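Long-range contact in pollen-specific leucine-rich repeat extensin-like protein 1 (Arabidopsis thaliana, PDB 6TME), which probably takes part in cell-wall signalling during pollen tube growth by binding a partner protein through its extracellular leucine-rich repeat domain: residues Leu189-Ile203 with Thr211-Cys225. Residues are numbered along the deposited sequence; the frame is centred on the assembly and turned at random.
Sequences LDAIFLNNNRFESTI and TASVVTFAHNKFSGC. With SO4 (sulfate ion), chain N; EDO (1,2-ethanediol), chain U.
Leu194 runs alongside Phe217, both side chains heading the same way into the interior, with Leu194 CD1 reaching Phe217 CD1 at 3.8 Å. Phe199 and Phe222 repeat this pairing further along, the CB of Phe199 packing against Phe222 CZ at 3.5 Å, obliquely to the Phe222 ring. Ile192 and Val215 point inward from the short parallel strands 191-193 and 214-216, whose axes approach to 4.8 Å at 12°, and Ile203 CG2 sits by Phe217 CZ. This spacing of inward leucines, isoleucines and phenylalanines over successive parallel turns is that of the leucine-rich repeat solenoid; a second, weakly bonded pair of strands, 198-201 with 221-224, is consistent with the extra sheet of plant-type repeats.

At the bend between the two sheets, the asparagines hold the turns together. Leu194 O receives Asn197 ND2 and Asn220 ND2 from opposite faces of its carbonyl plane. The bond from Asn197 ND2 to Leu194 O is 2.8 Å long; that from Asn220 ND2 to Leu194 O is 3.2 Å. With CG anti to its carbonyl carbon (chi1 -79°), Asn220 turns its amide back so that ND2 also bonds Phe217 O, a nearly straight link at 174°. A leucine in its place would probably leave Leu194 O with one donor fewer and strip Phe217 O of its bond from this amide. In the next turn, Asn244 OD1 accepts from Phe222 N.

On the other side of the first strand pair, Phe193, Val214 and Thr216 point outward. Thr216 OG1 donates to Asn195 OD1 at 2.8 Å while lying at the edge of the Phe193 ring. Asn195 ND2 in turn bonds Asn196 OD1 and a backbone of another protein chain. Farther out, Ser213 OG donates a hydrogen bond to Asp190 OD1 at 2.7 Å, from above the carboxylate plane, while Asp190 OD2 bonds that other chain.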
ATOM      1  N   LEU A 189      -0.789  12.337  -0.754  1.00 31.92           N
ATOM      2  CA  LEU A 189       0.030  11.172  -0.472  1.00 34.10           C
ATOM      3  C   LEU A 189       0.630  10.626  -1.763  1.00 32.66           C
ATOM      4  O   LEU A 189      -0.005  10.635  -2.823  1.00 35.47           O
ATOM      5  CB  LEU A 189      -0.809  10.092   0.226  1.00 31.11           C
ATOM      6  CG  LEU A 189      -1.095  10.395   1.698  1.00 31.11           C
ATOM      7  CD1 LEU A 189      -2.236   9.549   2.190  1.00 32.41           C
ATOM      8  CD2 LEU A 189       0.145  10.088   2.506  1.00 33.68           C
ATOM      9  N   ASP A 190       1.883  10.193  -1.680  1.00 24.70           N
ATOM     10  CA  ASP A 190       2.496   9.445  -2.766  1.00 23.29           C
ATOM     11  C   ASP A 190       2.238   7.952  -2.629  1.00 24.31           C
ATOM     12  O   ASP A 190       2.218   7.238  -3.631  1.00 30.87           O
ATOM     13  CB  ASP A 190       4.007   9.722  -2.802  1.00 23.52           C
ATOM     14  CG  ASP A 190       4.780   8.719  -3.664  1.00 34.50           C
ATOM     15  OD1 ASP A 190       4.582   8.696  -4.905  1.00 34.59           O
ATOM     16  OD2 ASP A 190       5.597   7.954  -3.096  1.00 30.65           O
ATOM     17  N   ALA A 191       2.012   7.472  -1.410  1.00 22.88           N
ATOM     18  CA  ALA A 191       1.926   6.040  -1.163  1.00 31.84           C
ATOM     19  C   ALA A 191       0.958   5.799  -0.015  1.00 34.55           C
ATOM     20  O   ALA A 191       1.087   6.421   1.046  1.00 28.88           O
ATOM     21  CB  ALA A 191       3.299   5.446  -0.829  1.00 32.32           C
ATOM     22  N   ILE A 192      -0.005   4.907  -0.237  1.00 26.59           N
ATOM     23  CA  ILE A 192      -1.045   4.566   0.729  1.00 26.26           C
ATOM     24  C   ILE A 192      -1.095   3.039   0.798  1.00 33.43           C
ATOM     25  O   ILE A 192      -1.544   2.383  -0.153  1.00 29.43           O
ATOM     26  CB  ILE A 192      -2.417   5.149   0.335  1.00 23.40           C
ATOM     27  CG1 ILE A 192      -2.291   6.621  -0.049  1.00 31.73           C
ATOM     28  CG2 ILE A 192      -3.443   4.992   1.461  1.00 23.62           C
ATOM     29  CD1 ILE A 192      -3.502   7.197  -0.763  1.00 35.01           C
ATOM     30  N   PHE A 193      -0.620   2.470   1.904  1.00 33.54           N
ATOM     31  CA  PHE A 193      -0.671   1.027   2.124  1.00 33.58           C
ATOM     32  C   PHE A 193      -1.722   0.752   3.192  1.00 27.93           C
ATOM     33  O   PHE A 193      -1.563   1.163   4.343  1.00 27.75           O
ATOM     34  CB  PHE A 193       0.703   0.483   2.529  1.00 25.89           C
ATOM     35  CG  PHE A 193       1.770   0.714   1.486  1.00 25.69           C
ATOM     36  CD1 PHE A 193       1.845  -0.093   0.372  1.00 23.96           C
ATOM     37  CD2 PHE A 193       2.682   1.768   1.611  1.00 28.86           C
ATOM     38  CE1 PHE A 193       2.823   0.115  -0.604  1.00 30.51           C
ATOM     39  CE2 PHE A 193       3.655   1.993   0.639  1.00 23.27           C
ATOM     40  CZ  PHE A 193       3.729   1.159  -0.471  1.00 25.35           C
ATOM     41  N   LEU A 194      -2.803   0.078   2.805  1.00 27.58           N
ATOM     42  CA  LEU A 194      -3.875  -0.280   3.726  1.00 25.82           C
ATOM     43  C   LEU A 194      -4.036  -1.782   3.874  1.00 26.27           C
ATOM     44  O   LEU A 194      -4.828  -2.219   4.707  1.00 22.41           O
ATOM     45  CB  LEU A 194      -5.212   0.313   3.264  1.00 27.96           C
ATOM     46  CG  LEU A 194      -5.208   1.763   2.801  1.00 31.73           C
ATOM     47  CD1 LEU A 194      -6.461   2.010   1.982  1.00 34.11           C
ATOM     48  CD2 LEU A 194      -5.126   2.723   4.004  1.00 26.51           C
ATOM     49  N   ASN A 195      -3.289  -2.574   3.110  1.00 24.20           N
ATOM     50  CA  ASN A 195      -3.605  -3.980   2.943  1.00 20.92           C
ATOM     51  C   ASN A 195      -3.505  -4.719   4.270  1.00 30.01           C
ATOM     52  O   ASN A 195      -2.840  -4.273   5.215  1.00 27.48           O
ATOM     53  CB  ASN A 195      -2.689  -4.629   1.897  1.00 17.46           C
ATOM     54  CG  ASN A 195      -1.194  -4.505   2.243  1.00 27.08           C
ATOM     55  OD1 ASN A 195      -0.561  -3.464   2.029  1.00 21.78           O
ATOM     56  ND2 ASN A 195      -0.635  -5.576   2.786  1.00 19.62           N
ATOM     57  N   ASN A 196      -4.213  -5.851   4.342  1.00 30.89           N
ATOM     58  CA  ASN A 196      -4.166  -6.755   5.498  1.00 23.00           C
ATOM     59  C   ASN A 196      -4.583  -6.039   6.777  1.00 23.09           C
ATOM     60  O   ASN A 196      -3.865  -6.008   7.787  1.00 25.01           O
ATOM     61  CB  ASN A 196      -2.783  -7.379   5.652  1.00 18.44           C
ATOM     62  CG  ASN A 196      -2.491  -8.394   4.582  1.00 31.62           C
ATOM     63  OD1 ASN A 196      -2.095  -8.044   3.463  1.00 31.47           O
ATOM     64  ND2 ASN A 196      -2.674  -9.665   4.919  1.00 22.53           N
ATOM     65  N   ASN A 197      -5.764  -5.444   6.707  1.00 22.63           N
ATOM     66  CA  ASN A 197      -6.432  -4.917   7.882  1.00 28.41           C
ATOM     67  C   ASN A 197      -7.821  -5.548   7.898  1.00 35.00           C
ATOM     68  O   ASN A 197      -8.073  -6.609   7.316  1.00 34.95           O
ATOM     69  CB  ASN A 197      -6.423  -3.384   7.836  1.00 23.49           C
ATOM     70  CG  ASN A 197      -5.136  -2.818   8.375  1.00 26.69           C
ATOM     71  OD1 ASN A 197      -4.927  -2.792   9.591  1.00 24.29           O
ATOM     72  ND2 ASN A 197      -4.235  -2.426   7.475  1.00 21.56           N
ATOM     73  N   ARG A 198      -8.755  -4.887   8.553  1.00 34.55           N
ATOM     74  CA  ARG A 198     -10.131  -5.333   8.526  1.00 30.86           C
ATOM     75  C   ARG A 198     -11.060  -4.193   8.127  1.00 24.29           C
ATOM     76  O   ARG A 198     -12.180  -4.090   8.616  1.00 31.15           O
ATOM     77  CB  ARG A 198     -10.517  -5.935   9.873  1.00 30.01           C
ATOM     78  CG  ARG A 198      -9.803  -7.240  10.155  1.00 21.71           C
ATOM     79  CD  ARG A 198     -10.374  -8.362   9.254  1.00 36.59           C
ATOM     80  NE  ARG A 198     -11.442  -9.109   9.930  1.00 49.38           N
ATOM     81  CZ  ARG A 198     -11.984 -10.244   9.493  1.00 48.76           C
ATOM     82  NH1 ARG A 198     -11.581 -10.791   8.355  1.00 52.56           N
ATOM     83  NH2 ARG A 198     -12.935 -10.833  10.204  1.00 48.85           N
ATOM     84  N   PHE A 199     -10.612  -3.327   7.221  1.00 18.36           N
ATOM     85  CA  PHE A 199     -11.491  -2.300   6.674  1.00 30.92           C
ATOM     86  C   PHE A 199     -12.672  -2.918   5.933  1.00 34.34           C
ATOM     87  O   PHE A 199     -12.570  -3.994   5.331  1.00 26.77           O
ATOM     88  CB  PHE A 199     -10.723  -1.379   5.730  1.00 21.89           C
ATOM     89  CG  PHE A 199      -9.650  -0.581   6.415  1.00 24.91           C
ATOM     90  CD1 PHE A 199      -9.969   0.257   7.480  1.00 21.59           C
ATOM     91  CD2 PHE A 199      -8.321  -0.670   5.997  1.00 23.24           C
ATOM     92  CE1 PHE A 199      -8.966   0.999   8.134  1.00 21.93           C
ATOM     93  CE2 PHE A 199      -7.322   0.060   6.641  1.00 29.80           C
ATOM     94  CZ  PHE A 199      -7.640   0.897   7.712  1.00 20.54           C
ATOM     95  N   GLU A 200     -13.789  -2.196   5.944  1.00 39.98           N
ATOM     96  CA  GLU A 200     -15.055  -2.660   5.393  1.00 42.34           C
ATOM     97  C   GLU A 200     -15.694  -1.570   4.534  1.00 39.79           C
ATOM     98  O   GLU A 200     -15.171  -0.461   4.379  1.00 40.45           O
ATOM     99  CB  GLU A 200     -16.013  -3.087   6.509  1.00 38.02           C
ATOM    100  CG  GLU A 200     -15.839  -4.527   6.961  1.00 59.36           C
ATOM    101  CD  GLU A 200     -17.090  -5.082   7.658  1.00 74.10           C
ATOM    102  OE1 GLU A 200     -17.759  -4.315   8.397  1.00 74.01           O
ATOM    103  OE2 GLU A 200     -17.416  -6.279   7.443  1.00 70.07           O
ATOM    104  N   SER A 201     -16.847  -1.907   3.971  1.00 47.30           N
ATOM    105  CA  SER A 201     -17.609  -1.024   3.097  1.00 50.57           C
ATOM    106  C   SER A 201     -16.818  -0.561   1.881  1.00 43.29           C
ATOM    107  O   SER A 201     -15.900  -1.253   1.431  1.00 38.14           O
ATOM    108  CB  SER A 201     -18.146   0.177   3.862  1.00 51.98           C
ATOM    109  OG  SER A 201     -19.451  -0.122   4.314  1.00 70.65           O
ATOM    110  N   THR A 202     -17.198   0.587   1.329  1.00 36.57           N
ATOM    111  CA  THR A 202     -16.895   0.877  -0.059  1.00 38.99           C
ATOM    112  C   THR A 202     -15.539   1.533  -0.209  1.00 38.41           C
ATOM    113  O   THR A 202     -14.967   2.071   0.743  1.00 46.86           O
ATOM    114  CB  THR A 202     -17.954   1.784  -0.701  1.00 37.17           C
ATOM    115  OG1 THR A 202     -18.065   3.017   0.018  1.00 39.24           O
ATOM    116  CG2 THR A 202     -19.278   1.099  -0.734  1.00 32.73           C
ATOM    117  N   ILE A 203     -15.023   1.454  -1.429  1.00 33.15           N
ATOM    118  CA  ILE A 203     -13.930   2.328  -1.843  1.00 29.97           C
ATOM    119  C   ILE A 203     -14.496   3.725  -2.049  1.00 35.08           C
ATOM    120  O   ILE A 203     -15.463   3.886  -2.794  1.00 44.12           O
ATOM    121  CB  ILE A 203     -13.273   1.817  -3.116  1.00 31.18           C
ATOM    122  CG1 ILE A 203     -12.683   0.426  -2.894  1.00 37.12           C
ATOM    123  CG2 ILE A 203     -12.163   2.771  -3.561  1.00 21.63           C
ATOM    124  CD1 ILE A 203     -12.499  -0.296  -4.193  1.00 48.22           C
ATOM    125  N   THR A 211      -3.217  11.499  -5.677  1.00 31.16           N
ATOM    126  CA  THR A 211      -1.984  11.672  -6.419  1.00 33.46           C
ATOM    127  C   THR A 211      -1.004  10.547  -6.137  1.00 27.49           C
ATOM    128  O   THR A 211       0.170  10.655  -6.483  1.00 31.26           O
ATOM    129  CB  THR A 211      -1.349  13.012  -6.048  1.00 40.69           C
ATOM    130  OG1 THR A 211      -1.335  13.139  -4.617  1.00 38.88           O
ATOM    131  CG2 THR A 211      -2.156  14.148  -6.637  1.00 37.73           C
ATOM    132  N   ALA A 212      -1.460   9.482  -5.495  1.00 21.53           N
ATOM    133  CA  ALA A 212      -0.554   8.432  -5.082  1.00 24.71           C
ATOM    134  C   ALA A 212      -0.027   7.666  -6.284  1.00 32.66           C
ATOM    135  O   ALA A 212      -0.765   7.373  -7.232  1.00 29.71           O
ATOM    136  CB  ALA A 212      -1.260   7.483  -4.124  1.00 21.45           C
ATOM    137  N   SER A 213       1.270   7.338  -6.231  1.00 29.20           N
ATOM    138  CA  SER A 213       1.877   6.408  -7.171  1.00 24.28           C
ATOM    139  C   SER A 213       1.596   4.944  -6.826  1.00 26.78           C
ATOM    140  O   SER A 213       1.633   4.102  -7.729  1.00 25.51           O
ATOM    141  CB  SER A 213       3.389   6.654  -7.255  1.00 26.91           C
ATOM    142  OG  SER A 213       4.034   6.261  -6.056  1.00 28.38           O
ATOM    143  N   VAL A 214       1.309   4.613  -5.565  1.00 24.49           N
ATOM    144  CA  VAL A 214       0.955   3.242  -5.190  1.00 25.52           C
ATOM    145  C   VAL A 214      -0.133   3.280  -4.128  1.00 26.93           C
ATOM    146  O   VAL A 214      -0.027   4.039  -3.153  1.00 23.44           O
ATOM    147  CB  VAL A 214       2.167   2.423  -4.679  1.00 29.46           C
ATOM    148  CG1 VAL A 214       2.878   3.096  -3.480  1.00 21.31           C
ATOM    149  CG2 VAL A 214       1.731   1.014  -4.288  1.00 23.68           C
ATOM    150  N   VAL A 215      -1.183   2.463  -4.318  1.00 19.06           N
ATOM    151  CA  VAL A 215      -2.257   2.275  -3.344  1.00 20.77           C
ATOM    152  C   VAL A 215      -2.534   0.777  -3.200  1.00 29.39           C
ATOM    153  O   VAL A 215      -2.771   0.094  -4.202  1.00 24.64           O
ATOM    154  CB  VAL A 215      -3.557   2.999  -3.758  1.00 26.52           C
ATOM    155  CG1 VAL A 215      -4.575   2.862  -2.652  1.00 28.60           C
ATOM    156  CG2 VAL A 215      -3.326   4.477  -4.121  1.00 20.25           C
ATOM    157  N   THR A 216      -2.525   0.265  -1.966  1.00 21.77           N
ATOM    158  CA  THR A 216      -2.910  -1.117  -1.710  1.00 26.89           C
ATOM    159  C   THR A 216      -4.132  -1.183  -0.798  1.00 31.52           C
ATOM    160  O   THR A 216      -4.181  -0.504   0.243  1.00 23.02           O
ATOM    161  CB  THR A 216      -1.749  -1.939  -1.116  1.00 32.02           C
ATOM    162  OG1 THR A 216      -1.402  -1.489   0.205  1.00 35.09           O
ATOM    163  CG2 THR A 216      -0.524  -1.874  -2.039  1.00 18.85           C
ATOM    164  N   PHE A 217      -5.127  -1.980  -1.224  1.00 25.24           N
ATOM    165  CA  PHE A 217      -6.330  -2.324  -0.462  1.00 20.14           C
ATOM    166  C   PHE A 217      -6.404  -3.810  -0.141  1.00 29.19           C
ATOM    167  O   PHE A 217      -7.386  -4.246   0.478  1.00 29.48           O
ATOM    168  CB  PHE A 217      -7.613  -1.997  -1.243  1.00 31.37           C
ATOM    169  CG  PHE A 217      -7.767  -0.580  -1.640  1.00 33.60           C
ATOM    170  CD1 PHE A 217      -8.417   0.316  -0.800  1.00 29.83           C
ATOM    171  CD2 PHE A 217      -7.319  -0.147  -2.874  1.00 31.45           C
ATOM    172  CE1 PHE A 217      -8.587   1.643  -1.172  1.00 30.48           C
ATOM    173  CE2 PHE A 217      -7.472   1.179  -3.253  1.00 34.08           C
ATOM    174  CZ  PHE A 217      -8.109   2.078  -2.396  1.00 31.15           C
ATOM    175  N   ALA A 218      -5.438  -4.601  -0.618  1.00 28.89           N
ATOM    176  CA  ALA A 218      -5.518  -6.060  -0.568  1.00 30.56           C
ATOM    177  C   ALA A 218      -5.897  -6.563   0.825  1.00 23.40           C
ATOM    178  O   ALA A 218      -5.555  -5.954   1.833  1.00 24.61           O
ATOM    179  CB  ALA A 218      -4.170  -6.653  -0.989  1.00 19.65           C
ATOM    180  N   HIS A 219      -6.616  -7.688   0.873  1.00 22.39           N
ATOM    181  CA  HIS A 219      -6.887  -8.430   2.116  1.00 16.48           C
ATOM    182  C   HIS A 219      -7.571  -7.562   3.174  1.00 22.14           C
ATOM    183  O   HIS A 219      -7.123  -7.430   4.326  1.00 24.57           O
ATOM    184  CB  HIS A 219      -5.606  -9.057   2.660  1.00 18.24           C
ATOM    185  CG  HIS A 219      -4.991 -10.036   1.712  1.00 32.83           C
ATOM    186  ND1 HIS A 219      -5.716 -11.047   1.123  1.00 31.10           N
ATOM    187  CD2 HIS A 219      -3.737 -10.135   1.217  1.00 35.21           C
ATOM    188  CE1 HIS A 219      -4.930 -11.735   0.318  1.00 33.40           C
ATOM    189  NE2 HIS A 219      -3.728 -11.195   0.346  1.00 33.60           N
ATOM    190  N   ASN A 220      -8.676  -6.959   2.758  1.00 21.54           N
ATOM    191  CA  ASN A 220      -9.590  -6.315   3.689  1.00 24.66           C
ATOM    192  C   ASN A 220     -10.967  -6.924   3.431  1.00 23.80           C
ATOM    193  O   ASN A 220     -11.091  -7.984   2.805  1.00 28.45           O
ATOM    194  CB  ASN A 220      -9.513  -4.798   3.519  1.00 22.64           C
ATOM    195  CG  ASN A 220      -8.304  -4.224   4.200  1.00 29.08           C
ATOM    196  OD1 ASN A 220      -8.268  -4.143   5.438  1.00 21.00           O
ATOM    197  ND2 ASN A 220      -7.281  -3.853   3.410  1.00 18.63           N
ATOM    198  N   LYS A 221     -12.015  -6.246   3.884  1.00 27.35           N
ATOM    199  CA  LYS A 221     -13.386  -6.636   3.573  1.00 35.58           C
ATOM    200  C   LYS A 221     -14.121  -5.479   2.913  1.00 26.56           C
ATOM    201  O   LYS A 221     -15.240  -5.140   3.265  1.00 33.26           O
ATOM    202  CB  LYS A 221     -14.127  -7.135   4.820  1.00 44.16           C
ATOM    203  CG  LYS A 221     -13.560  -8.466   5.392  1.00 60.80           C
ATOM    204  CD  LYS A 221     -13.910  -9.691   4.514  1.00 72.91           C
ATOM    205  CE  LYS A 221     -14.860 -10.700   5.194  1.00 80.30           C
ATOM    206  NZ  LYS A 221     -15.922 -11.284   4.269  1.00 73.30           N
ATOM    207  N   PHE A 222     -13.468  -4.852   1.949  1.00 28.26           N
ATOM    208  CA  PHE A 222     -14.114  -3.871   1.099  1.00 26.95           C
ATOM    209  C   PHE A 222     -15.149  -4.530   0.189  1.00 36.59           C
ATOM    210  O   PHE A 222     -14.953  -5.641  -0.308  1.00 32.80           O
ATOM    211  CB  PHE A 222     -13.081  -3.163   0.238  1.00 20.80           C
ATOM    212  CG  PHE A 222     -12.219  -2.219   1.002  1.00 33.36           C
ATOM    213  CD1 PHE A 222     -12.733  -1.017   1.461  1.00 28.23           C
ATOM    214  CD2 PHE A 222     -10.880  -2.524   1.243  1.00 22.19           C
ATOM    215  CE1 PHE A 222     -11.924  -0.127   2.160  1.00 33.47           C
ATOM    216  CE2 PHE A 222     -10.073  -1.650   1.935  1.00 30.12           C
ATOM    217  CZ  PHE A 222     -10.592  -0.441   2.393  1.00 34.30           C
ATOM    218  N   SER A 223     -16.235  -3.801  -0.074  1.00 28.57           N
ATOM    219  CA  SER A 223     -17.349  -4.328  -0.845  1.00 28.32           C
ATOM    220  C   SER A 223     -17.850  -3.279  -1.824  1.00 33.60           C
ATOM    221  O   SER A 223     -17.457  -2.111  -1.789  1.00 29.09           O
ATOM    222  CB  SER A 223     -18.490  -4.779   0.068  1.00 26.91           C
ATOM    223  OG  SER A 223     -18.979  -3.685   0.818  1.00 44.18           O
ATOM    224  N   GLY A 224     -18.742  -3.710  -2.706  1.00 36.96           N
ATOM    225  CA  GLY A 224     -19.255  -2.812  -3.712  1.00 20.87           C
ATOM    226  C   GLY A 224     -18.360  -2.778  -4.931  1.00 25.20           C
ATOM    227  O   GLY A 224     -17.538  -3.676  -5.170  1.00 30.42           O
ATOM    228  N   CYS A 225     -18.514  -1.704  -5.697  1.00 31.33           N
ATOM    229  CA  CYS A 225     -17.905  -1.545  -7.008  1.00 36.69           C
ATOM    230  C   CYS A 225     -16.621  -0.729  -6.903  1.00 41.65           C
ATOM    231  O   CYS A 225     -16.404   0.015  -5.941  1.00 44.46           O
ATOM    232  CB  CYS A 225     -18.882  -0.861  -7.979  1.00 50.41           C
ATOM    233  SG  CYS A 225     -20.492  -1.732  -8.313  1.00 70.93           S
TER
HETATM  234  S   SO4 N 508       2.846  13.473  -4.428  1.00113.99           S
HETATM  235  O1  SO4 N 508       2.802  12.111  -4.945  1.00114.94           O
HETATM  236  O2  SO4 N 508       3.073  13.415  -2.988  1.00116.49           O
HETATM  237  O3  SO4 N 508       1.582  14.149  -4.718  1.00110.84           O
HETATM  238  O4  SO4 N 508       3.949  14.201  -5.052  1.00119.21           O
HETATM  239  C1  EDO U 515     -12.394 -14.263   7.047  1.00 61.68           C
HETATM  240  O1  EDO U 515     -12.731 -13.719   5.757  1.00 68.70           O
HETATM  241  C2  EDO U 515     -13.653 -14.591   7.851  1.00 50.30           C
HETATM  242  O2  EDO U 515     -14.169 -13.388   8.442  1.00 43.90           O
HETATM  243  O   HOH W   1      -2.978  10.763  -3.017  1.00 52.16           O
HETATM  244  O   HOH W   2     -16.746  -0.148  -3.263  1.00 31.44           O